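Local coordinates for protein glutamate--tRNA ligase (Methanothermobacter thermautotrophicus, PDB 3AII) that acts as a glutamyl-tRNA synthetase, probably activating glutamate with ATP as glutamyl-AMP and then transferring it to the acceptor end of tRNA(Glu), at residues Val529-Glu532 with Phe536-Leu539; Ser521-Asp526 with Met546-Ala551; Ser169-Thr174 with Asp282-Val287; Ser277-Asp282 with Glu304-His309. All coordinates share one frame; numbering follows the deposited sequence. Where two conformers were deposited one is given.

Contacts 1 and 2 lie in the anticodon-binding region, contacts 3 and 4 in the catalytic domain, with centres 45 to 50 Å apart across the two pairs. Contact 1 joins the two strands of a hairpin by paired backbone bonds, and contact 2, whose chain loop encloses that hairpin, brings a loop against the next strand of the same sheet through apolar side-chain packing, without a hydrogen bond between them; both are buried. Contacts 3 and 4 both use helix 274-284 and share Asp282. Contact 3 is a surface meeting of leucines with an arginine and a threonine, whereas contact 4 is buried helix packing with one bridging water. The salt bridge of Arg171 with Asp281 ties these two together.

Contact 1 of 4, residues Val529-Glu532 with Phe536-Leu539; sequences VQLE and FARL
Val529 and Ala537 face each other as an antiparallel hydrogen-bonded pair. Val529 N donates to Ala537 O at 2.9 Å, nearly straight at 171°, and Ala537 N returns a bond to Val529 O, also 2.9 Å long. The same carbonyl takes a CA-H...O contact from the next, non-hydrogen-bonded pair, Gln530 and Phe536: Phe536 CA is 3.2 Å from Val529 O. These are the two strands of a beta hairpin, 528-531 and 535-541, in the anticodon-binding region of the synthetase; strand 402-408 flanks the first, strand 546-552 the second.

On one side of the hairpin Gln530 and Phe536 make a CH-pi contact. Gln530, its CG anti to the backbone N (chi1 -179°) and its chain extended beyond, crosses the ring obliquely. Its CG lies over one face toward the rim, 4.2 Å from the centroid of the Phe536 ring; its amide stacks at 26° to the ring plane. Methylene and flat amide can both lie on the aromatic face while the amide keeps polar atoms for this partly exposed place.

Apolar packing is slighter: the Leu531 CD1 methyl comes 4.2 Å from Ala537 CB. Val529 and Ala537 turn to the other side, where Phe548 packs on them.

Contact 2 of 4, residues Ser521-Asp526 with Met546-Ala551; sequences SELEVD and MVFYYA
Ser521 and Met546 are the closest approach of the two backbones, yet their CA atoms remain 8.2 Å apart, so the segments do not pair as strands, and side chains bridge the distance. Residues 521-522 end a short 3-10 turn, after which the chain runs on as an irregular loop through 523-526. Across from it runs the strand that begins at Met546.

Leu523 points its side chain at that strand. Its CD1 methyl arrives at the rim of the Phe548 ring, near the ring plane, 4.1 Å from Phe548 CZ, and the two side chains cross at about a right angle. Phe548 CB does not aim at the loop, but with CG anti to the carbonyl carbon (chi1 -64°) the far edge of the ring swings over to the leucine. The loop closes over one side of the sheet of the anticodon-binding region in which 546-552 runs between strands 500-505 and 535-541. Val529 and Leu539 also touch Leu523, a branched apolar residue suited to a buried spot among several hydrocarbon neighbours.

Met546 supplies the second touch. Its long, flexible chain bends at chi3 (-99°) and brings the CE methyl to 4.0 Å from Ser521 N, while Leu500 packs beside both residues. The hydroxyl of Ser521 turns instead to the carbonyl of Ala518, three residues earlier, where it is hydrogen-bonded.

Contact 3 of 4, residues Ser169-Thr174 with Asp282-Val287; sequences SDRMET and DHLLGV
Leu284, the last residue of helix 274-284, and Leu285 after it meet Arg171 and Thr174 at the start of helix 172-184, inside the Rossmann-type (HUP) catalytic domain of a class I synthetase. The first helix ends in a Schellman motif: Val287 N bonds back to Asp282 O at 2.9 Å and Gly286 N to His283 O at 3.1 Å. Gly286 takes the positive phi (74°) this turn requires, a conformation glycine adopts readily for lack of a side chain. Arg171 holds the N-cap position of the other helix.

The Leu284 CD1 methyl is the hub. Thr174 and Leu284 reach toward each other tip to tip, with Thr174 CG2 3.6 Å from Leu284 CD1; the threonine methyl lies anti to its backbone N, which directs this apolar branch toward the leucine. Arg171 and Leu284 instead slide past each other in opposite directions. Arg171 NH2 comes within 3.6 Å of Leu284 CD1, which sits at the edge of the guanidinium and near its plane. Leu285 CD2 is a looser neighbour, 4.4 Å from Arg171 NH1.

A bend at chi3 (60°) turns the guanidinium so that its charge is met by an acid while its rim brushes the leucines. Arg171 NE makes a salt bridge to Asp281 OD1, and Arg171 NH2 also reaches that oxygen. Arginine fits this partly exposed seam because one group serves both needs. Val166 of strand 164-167 touches both Arg171 and Leu285, and Ile132 of strand 130-135 also packs on Leu285, which places the two helix ends beside these strands.

Contact 4 of 4, residues Ser277-Asp282 with Glu304-His309; sequences SVAVDD and EYLYRH
Tyr307 reaches from helix 299-310 to Ala279 and Asp282 on helix 274-284. Its CB does not aim straight at the partner helix, but CG stands anti to the carbonyl carbon (chi1 -76°), which swings the ring across to that helix. Along one side of the ring, Tyr307 CE2 lies 3.9 Å from Ala279 CB. At the far end, Tyr307 CZ comes to 3.9 Å from Ala279 O. The hydroxyl touches two atoms without bonding to either: Tyr307 OH is 3.4 Å from Asp282 CB and 3.5 Å from Ala279 O. Its polar partner across the contact is a water in the plane of the ring, 2.7 Å from Tyr307 OH, and this water donates a hydrogen bond to Asp282 OD2, also at 2.7 Å. The carboxylate lies only 22° from the ring plane. Tyrosine suits the place by packing its ring against an alanine while its hydroxyl joins this water bridge.

Asp282 is further held by salt bridges to Arg134 and Arg100. Ala279 is small enough to let the helices come near: their local axes approach to 9.7 Å, at 49° between directions. Leu306 is modelled in two conformers; in one of them Leu306 CD1 lies 3.6 Å from Ala279 CB, so this contact is less certain.

In the catalytic domain these two helices follow one another with strand 289-291 between them. Leu182 of helix 172-184 and Trp251 pack on Leu306, Pro315 lies against Tyr307 just before strand 316-318, and Arg134 reaches Asp282 from strand 130-135.

Contact 1 of 4, residues Val529-Glu532 with Phe536-Leu539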
# COMPACT_ATOMS: atom_id res chain seq x y z
N VAL A 529 11.04 12.05 -13.35
CA VAL A 529 11.10 12.83 -14.57
C VAL A 529 9.96 12.45 -15.49
O VAL A 529 9.25 11.46 -15.26
CB VAL A 529 12.43 12.59 -15.31
CG1 VAL A 529 13.59 12.96 -14.41
CG2 VAL A 529 12.53 11.12 -15.76
N GLN A 530 9.77 13.27 -16.51
CA GLN A 530 8.86 12.95 -17.59
C GLN A 530 9.68 12.55 -18.82
O GLN A 530 10.44 13.35 -19.39
CB GLN A 530 7.96 14.15 -17.93
CG GLN A 530 6.99 13.82 -19.05
CD GLN A 530 5.93 14.89 -19.25
OE1 GLN A 530 6.01 15.99 -18.70
NE2 GLN A 530 4.91 14.56 -20.03
N LEU A 531 9.58 11.27 -19.19
CA LEU A 531 10.14 10.80 -20.43
C LEU A 531 9.11 11.12 -21.50
O LEU A 531 8.05 10.48 -21.57
CB LEU A 531 10.40 9.29 -20.32
CG LEU A 531 11.34 8.93 -19.17
CD1 LEU A 531 11.58 7.42 -19.12
CD2 LEU A 531 12.68 9.68 -19.28
N GLU A 532 9.38 12.15 -22.29
CA GLU A 532 8.33 12.74 -23.11
C GLU A 532 7.77 11.73 -24.11
O GLU A 532 8.52 10.97 -24.71
CB GLU A 532 8.86 13.96 -23.85
CG GLU A 532 9.34 15.05 -22.91
CD GLU A 532 9.41 16.39 -23.59
OE1 GLU A 532 8.34 16.92 -23.96
OE2 GLU A 532 10.52 16.92 -23.75
N PHE A 536 5.95 9.15 -17.07
CA PHE A 536 6.71 9.62 -15.91
C PHE A 536 7.41 8.43 -15.28
O PHE A 536 6.88 7.31 -15.32
CB PHE A 536 5.78 10.26 -14.89
CG PHE A 536 5.15 11.54 -15.39
CD1 PHE A 536 5.76 12.75 -15.16
CD2 PHE A 536 3.96 11.51 -16.09
CE1 PHE A 536 5.19 13.93 -15.61
CE2 PHE A 536 3.38 12.68 -16.55
CZ PHE A 536 4.00 13.89 -16.31
N ALA A 537 8.60 8.66 -14.73
CA ALA A 537 9.36 7.56 -14.14
C ALA A 537 10.36 8.07 -13.12
O ALA A 537 10.87 9.18 -13.24
CB ALA A 537 10.11 6.78 -15.24
N ARG A 538 10.66 7.24 -12.13
CA ARG A 538 11.64 7.61 -11.11
C ARG A 538 12.98 6.95 -11.42
O ARG A 538 13.02 5.76 -11.75
CB ARG A 538 11.13 7.16 -9.73
CG ARG A 538 12.16 7.34 -8.63
CD ARG A 538 11.64 6.85 -7.25
NE ARG A 538 12.79 6.60 -6.39
CZ ARG A 538 13.53 5.50 -6.45
NH1 ARG A 538 14.60 5.37 -5.68
NH2 ARG A 538 13.21 4.52 -7.29
N LEU A 539 14.06 7.72 -11.30
CA LEU A 539 15.40 7.16 -11.47
C LEU A 539 15.78 6.32 -10.23
O LEU A 539 15.85 6.84 -9.11
CB LEU A 539 16.44 8.25 -11.69
CG LEU A 539 17.86 7.70 -11.91
CD1 LEU A 539 17.93 6.86 -13.19
CD2 LEU A 539 18.89 8.83 -11.97

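Contact 2 of 4, residues Ser521-Asp526 with Met546-Ala551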
# COMPACT_ATOMS: atom_id res chain seq x y z
N SER A 521 22.06 12.56 -17.76
CA SER A 521 23.18 12.22 -16.87
C SER A 521 23.27 13.12 -15.64
O SER A 521 23.95 12.78 -14.67
CB SER A 521 24.51 12.22 -17.64
OG SER A 521 24.82 13.51 -18.13
N GLU A 522 22.60 14.28 -15.69
CA GLU A 522 22.53 15.18 -14.53
C GLU A 522 21.61 14.69 -13.40
O GLU A 522 21.64 15.22 -12.28
CB GLU A 522 22.07 16.58 -14.98
CG GLU A 522 20.56 16.68 -15.24
CD GLU A 522 20.19 17.94 -16.02
OE1 GLU A 522 21.00 18.88 -16.07
OE2 GLU A 522 19.07 17.98 -16.58
N LEU A 523 20.78 13.68 -13.69
CA LEU A 523 19.82 13.20 -12.71
C LEU A 523 20.48 12.39 -11.61
O LEU A 523 21.52 11.75 -11.83
CB LEU A 523 18.76 12.33 -13.40
CG LEU A 523 17.93 13.07 -14.46
CD1 LEU A 523 17.20 12.08 -15.37
CD2 LEU A 523 16.97 14.03 -13.77
N GLU A 524 19.88 12.43 -10.43
CA GLU A 524 20.33 11.61 -9.32
C GLU A 524 19.21 10.66 -8.93
O GLU A 524 18.04 10.94 -9.16
CB GLU A 524 20.71 12.50 -8.14
CG GLU A 524 21.95 13.35 -8.40
CD GLU A 524 22.25 14.33 -7.27
OE1 GLU A 524 23.42 14.74 -7.14
OE2 GLU A 524 21.31 14.69 -6.53
N VAL A 525 19.59 9.54 -8.33
CA VAL A 525 18.60 8.60 -7.81
C VAL A 525 17.54 9.30 -6.95
O VAL A 525 17.85 10.18 -6.14
CB VAL A 525 19.29 7.44 -7.03
CG1 VAL A 525 18.25 6.54 -6.37
CG2 VAL A 525 20.19 6.65 -7.98
N ASP A 526 16.29 8.92 -7.17
CA ASP A 526 15.09 9.50 -6.56
C ASP A 526 14.46 10.62 -7.39
O ASP A 526 13.32 11.00 -7.14
CB ASP A 526 15.34 10.00 -5.13
CG ASP A 526 15.71 8.88 -4.17
OD1 ASP A 526 16.38 9.18 -3.16
OD2 ASP A 526 15.33 7.72 -4.44
N MET A 546 21.56 4.07 -16.79
CA MET A 546 20.47 4.50 -15.93
C MET A 546 19.30 3.52 -15.93
O MET A 546 18.90 3.01 -16.98
CB MET A 546 19.98 5.88 -16.39
CG MET A 546 20.87 7.01 -15.97
SD MET A 546 20.34 8.52 -16.81
CE MET A 546 21.50 8.58 -18.16
N VAL A 547 18.75 3.26 -14.76
CA VAL A 547 17.54 2.44 -14.67
C VAL A 547 16.42 3.24 -14.01
O VAL A 547 16.56 3.71 -12.89
CB VAL A 547 17.80 1.18 -13.85
CG1 VAL A 547 16.54 0.34 -13.78
CG2 VAL A 547 18.95 0.39 -14.48
N PHE A 548 15.31 3.40 -14.73
CA PHE A 548 14.12 4.08 -14.22
C PHE A 548 13.05 3.06 -13.92
O PHE A 548 12.99 2.01 -14.57
CB PHE A 548 13.54 5.02 -15.28
CG PHE A 548 14.45 6.16 -15.67
CD1 PHE A 548 15.38 6.00 -16.68
CD2 PHE A 548 14.36 7.39 -15.03
CE1 PHE A 548 16.22 7.04 -17.05
CE2 PHE A 548 15.19 8.44 -15.39
CZ PHE A 548 16.12 8.27 -16.41
N TYR A 549 12.18 3.40 -12.98
CA TYR A 549 10.94 2.66 -12.74
C TYR A 549 9.73 3.49 -13.19
O TYR A 549 9.54 4.62 -12.77
CB TYR A 549 10.82 2.25 -11.25
CG TYR A 549 11.52 0.95 -10.97
CD1 TYR A 549 10.81 -0.18 -10.55
CD2 TYR A 549 12.89 0.82 -11.18
CE1 TYR A 549 11.46 -1.39 -10.33
CE2 TYR A 549 13.54 -0.38 -10.96
CZ TYR A 549 12.82 -1.48 -10.54
OH TYR A 549 13.46 -2.68 -10.33
N TYR A 550 8.92 2.90 -14.07
CA TYR A 550 7.77 3.58 -14.68
C TYR A 550 6.63 3.83 -13.71
O TYR A 550 6.19 2.93 -12.99
CB TYR A 550 7.27 2.73 -15.84
CG TYR A 550 6.33 3.42 -16.81
CD1 TYR A 550 6.84 4.19 -17.86
CD2 TYR A 550 4.94 3.28 -16.71
CE1 TYR A 550 5.99 4.81 -18.76
CE2 TYR A 550 4.09 3.89 -17.62
CZ TYR A 550 4.63 4.65 -18.65
OH TYR A 550 3.80 5.28 -19.57
N ALA A 551 6.14 5.06 -13.70
CA ALA A 551 4.96 5.38 -12.91
C ALA A 551 3.70 5.22 -13.76
O ALA A 551 2.92 4.29 -13.55
CB ALA A 551 5.04 6.80 -12.34

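Contact 3 of 4, residues Ser169-Thr174 with Asp282-Val287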
# COMPACT_ATOMS: atom_id res chain seq x y z
N SER A 169 1.95 -8.40 21.31
CA SER A 169 2.66 -9.54 21.90
C SER A 169 3.39 -9.15 23.18
O SER A 169 3.83 -10.02 23.93
CB SER A 169 3.62 -10.18 20.89
OG SER A 169 4.59 -9.26 20.46
N ASP A 170 3.47 -7.85 23.47
CA ASP A 170 4.01 -7.39 24.75
C ASP A 170 2.94 -7.41 25.84
O ASP A 170 3.23 -7.15 27.01
CB ASP A 170 4.50 -5.94 24.65
CG ASP A 170 5.86 -5.82 23.99
OD1 ASP A 170 6.12 -4.75 23.39
OD2 ASP A 170 6.67 -6.77 24.07
N ARG A 171 1.70 -7.68 25.44
CA ARG A 171 0.56 -7.53 26.33
C ARG A 171 -0.10 -8.84 26.74
O ARG A 171 -1.22 -8.84 27.25
CB ARG A 171 -0.49 -6.61 25.67
CG ARG A 171 0.05 -5.18 25.45
CD ARG A 171 -0.91 -4.28 24.65
NE ARG A 171 -2.21 -4.09 25.29
CZ ARG A 171 -2.45 -3.20 26.26
NH1 ARG A 171 -1.47 -2.43 26.73
NH2 ARG A 171 -3.67 -3.09 26.77
N MET A 172 0.59 -9.97 26.55
CA MET A 172 -0.05 -11.26 26.85
C MET A 172 -0.64 -11.35 28.26
O MET A 172 -1.76 -11.82 28.44
CB MET A 172 0.90 -12.43 26.56
CG MET A 172 1.49 -12.42 25.17
SD MET A 172 0.21 -12.67 23.92
CE MET A 172 -0.31 -14.31 24.40
N GLU A 173 0.10 -10.90 29.28
CA GLU A 173 -0.39 -10.99 30.65
C GLU A 173 -1.62 -10.13 30.87
O GLU A 173 -2.44 -10.40 31.74
CB GLU A 173 0.71 -10.66 31.66
CG GLU A 173 1.89 -11.61 31.57
CD GLU A 173 1.54 -13.01 32.03
OE1 GLU A 173 0.55 -13.17 32.78
OE2 GLU A 173 2.27 -13.96 31.65
N THR A 174 -1.74 -9.07 30.06
CA THR A 174 -2.92 -8.23 30.13
C THR A 174 -4.13 -9.01 29.63
O THR A 174 -5.20 -9.00 30.25
CB THR A 174 -2.71 -6.94 29.31
OG1 THR A 174 -1.66 -6.16 29.91
CG2 THR A 174 -3.98 -6.12 29.25
N ASP A 282 -8.70 -1.54 22.91
CA ASP A 282 -9.43 -0.30 22.64
C ASP A 282 -9.87 0.32 23.96
O ASP A 282 -9.78 1.53 24.15
CB ASP A 282 -10.65 -0.55 21.73
CG ASP A 282 -10.28 -0.65 20.26
OD1 ASP A 282 -9.14 -0.29 19.89
OD2 ASP A 282 -11.14 -1.08 19.47
N HIS A 283 -10.34 -0.51 24.89
CA HIS A 283 -10.79 0.05 26.17
C HIS A 283 -9.64 0.57 26.98
O HIS A 283 -9.67 1.70 27.47
CB HIS A 283 -11.55 -0.98 27.00
CG HIS A 283 -11.84 -0.51 28.39
ND1 HIS A 283 -12.84 0.40 28.67
CD2 HIS A 283 -11.25 -0.79 29.57
CE1 HIS A 283 -12.85 0.66 29.96
NE2 HIS A 283 -11.91 -0.07 30.54
N LEU A 284 -8.60 -0.24 27.15
CA LEU A 284 -7.52 0.16 28.06
C LEU A 284 -6.71 1.34 27.56
O LEU A 284 -6.19 2.13 28.37
CB LEU A 284 -6.59 -1.01 28.41
CG LEU A 284 -7.21 -2.15 29.22
CD1 LEU A 284 -6.22 -3.32 29.30
CD2 LEU A 284 -7.60 -1.67 30.62
N LEU A 285 -6.60 1.47 26.24
CA LEU A 285 -5.84 2.56 25.64
C LEU A 285 -6.69 3.81 25.49
O LEU A 285 -6.19 4.83 25.04
CB LEU A 285 -5.29 2.14 24.27
CG LEU A 285 -4.31 0.97 24.38
CD1 LEU A 285 -3.97 0.45 23.00
CD2 LEU A 285 -3.05 1.40 25.12
N GLY A 286 -7.96 3.70 25.84
CA GLY A 286 -8.87 4.84 25.73
C GLY A 286 -9.34 5.25 24.34
O GLY A 286 -9.69 6.42 24.12
N VAL A 287 -9.36 4.32 23.39
CA VAL A 287 -9.87 4.63 22.04
C VAL A 287 -11.34 5.04 22.11
O VAL A 287 -12.15 4.38 22.77
CB VAL A 287 -9.73 3.41 21.13
CG1 VAL A 287 -10.47 3.62 19.82
CG2 VAL A 287 -8.24 3.14 20.89

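Contact 4 of 4, residues Ser277-Asp282 with Glu304-His309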
# COMPACT_ATOMS: atom_id res chain seq x y z
N SER A 277 -8.72 -9.34 21.93
CA SER A 277 -7.60 -8.43 22.15
C SER A 277 -7.91 -7.01 21.68
O SER A 277 -7.50 -6.05 22.33
CB SER A 277 -6.33 -8.94 21.47
OG SER A 277 -6.52 -9.04 20.06
N VAL A 278 -8.68 -6.88 20.60
CA VAL A 278 -9.05 -5.56 20.09
C VAL A 278 -9.92 -4.81 21.11
O VAL A 278 -9.67 -3.64 21.44
CB VAL A 278 -9.75 -5.65 18.71
CG1 VAL A 278 -10.44 -4.34 18.35
CG2 VAL A 278 -8.75 -6.03 17.64
N ALA A 279 -10.94 -5.48 21.63
CA ALA A 279 -11.83 -4.86 22.61
C ALA A 279 -11.08 -4.48 23.87
O ALA A 279 -11.24 -3.37 24.38
CB ALA A 279 -12.99 -5.80 22.95
N VAL A 280 -10.27 -5.39 24.40
CA VAL A 280 -9.51 -5.10 25.60
C VAL A 280 -8.57 -3.89 25.38
O VAL A 280 -8.49 -2.98 26.23
CB VAL A 280 -8.71 -6.35 26.08
CG1 VAL A 280 -7.72 -5.96 27.19
CG2 VAL A 280 -9.67 -7.43 26.61
N ASP A 281 -7.88 -3.88 24.25
CA ASP A 281 -6.92 -2.82 23.98
C ASP A 281 -7.60 -1.50 23.65
O ASP A 281 -7.15 -0.45 24.10
CB ASP A 281 -5.95 -3.23 22.89
CG ASP A 281 -4.96 -4.26 23.37
OD1 ASP A 281 -4.89 -4.50 24.60
OD2 ASP A 281 -4.26 -4.84 22.52
N ASP A 282 -8.70 -1.54 22.91
CA ASP A 282 -9.43 -0.30 22.64
C ASP A 282 -9.87 0.32 23.96
O ASP A 282 -9.78 1.53 24.15
CB ASP A 282 -10.65 -0.55 21.73
CG ASP A 282 -10.28 -0.65 20.26
OD1 ASP A 282 -9.14 -0.29 19.89
OD2 ASP A 282 -11.14 -1.08 19.47
N GLU A 304 -19.20 -6.16 21.41
CA GLU A 304 -20.19 -5.55 22.29
C GLU A 304 -20.48 -6.40 23.55
O GLU A 304 -20.65 -5.87 24.64
CB GLU A 304 -21.47 -5.23 21.52
CG GLU A 304 -21.33 -4.04 20.59
CD GLU A 304 -22.54 -3.82 19.70
OE1 GLU A 304 -23.48 -4.65 19.72
OE2 GLU A 304 -22.55 -2.81 18.97
N TYR A 305 -20.47 -7.73 23.40
CA TYR A 305 -20.70 -8.63 24.53
C TYR A 305 -19.61 -8.55 25.58
O TYR A 305 -19.86 -8.68 26.78
CB TYR A 305 -20.86 -10.07 24.06
CG TYR A 305 -22.17 -10.32 23.36
CD1 TYR A 305 -22.27 -10.27 21.98
CD2 TYR A 305 -23.32 -10.62 24.09
CE1 TYR A 305 -23.47 -10.48 21.34
CE2 TYR A 305 -24.52 -10.84 23.46
CZ TYR A 305 -24.60 -10.77 22.09
OH TYR A 305 -25.80 -10.99 21.46
N LEU A 306 -18.38 -8.36 25.12
CA LEU A 306 -17.23 -8.23 26.01
C LEU A 306 -17.34 -6.97 26.83
O LEU A 306 -17.18 -7.00 28.05
CB LEU A 306 -15.94 -8.17 25.21
CG LEU A 306 -15.39 -9.46 24.63
CD1 LEU A 306 -14.16 -9.13 23.80
CD2 LEU A 306 -15.04 -10.43 25.74
N TYR A 307 -17.60 -5.85 26.15
CA TYR A 307 -17.75 -4.56 26.82
C TYR A 307 -18.87 -4.67 27.85
O TYR A 307 -18.73 -4.26 28.98
CB TYR A 307 -18.09 -3.45 25.82
CG TYR A 307 -16.92 -2.96 24.98
CD1 TYR A 307 -16.04 -2.01 25.48
CD2 TYR A 307 -16.71 -3.44 23.69
CE1 TYR A 307 -14.98 -1.54 24.71
CE2 TYR A 307 -15.64 -2.98 22.91
CZ TYR A 307 -14.78 -2.03 23.44
OH TYR A 307 -13.73 -1.56 22.68
N ARG A 308 -19.98 -5.26 27.42
CA ARG A 308 -21.13 -5.52 28.30
C ARG A 308 -20.73 -6.26 29.58
O ARG A 308 -21.00 -5.80 30.71
CB ARG A 308 -22.15 -6.37 27.55
CG ARG A 308 -23.06 -5.62 26.61
CD ARG A 308 -24.15 -6.55 26.11
NE ARG A 308 -24.57 -7.49 27.15
CZ ARG A 308 -25.48 -8.44 26.98
NH1 ARG A 308 -25.79 -9.26 27.97
NH2 ARG A 308 -26.07 -8.58 25.80
N HIS A 309 -20.11 -7.42 29.40
CA HIS A 309 -19.76 -8.27 30.52
C HIS A 309 -18.77 -7.63 31.47
O HIS A 309 -18.83 -7.87 32.67
CB HIS A 309 -19.19 -9.60 30.03
CG HIS A 309 -20.22 -10.54 29.51
ND1 HIS A 309 -21.41 -10.77 30.16
CD2 HIS A 309 -20.23 -11.34 28.41
CE1 HIS A 309 -22.12 -11.66 29.49
NE2 HIS A 309 -21.43 -12.02 28.43
O HOH W 1 -13.52 -2.18 20.08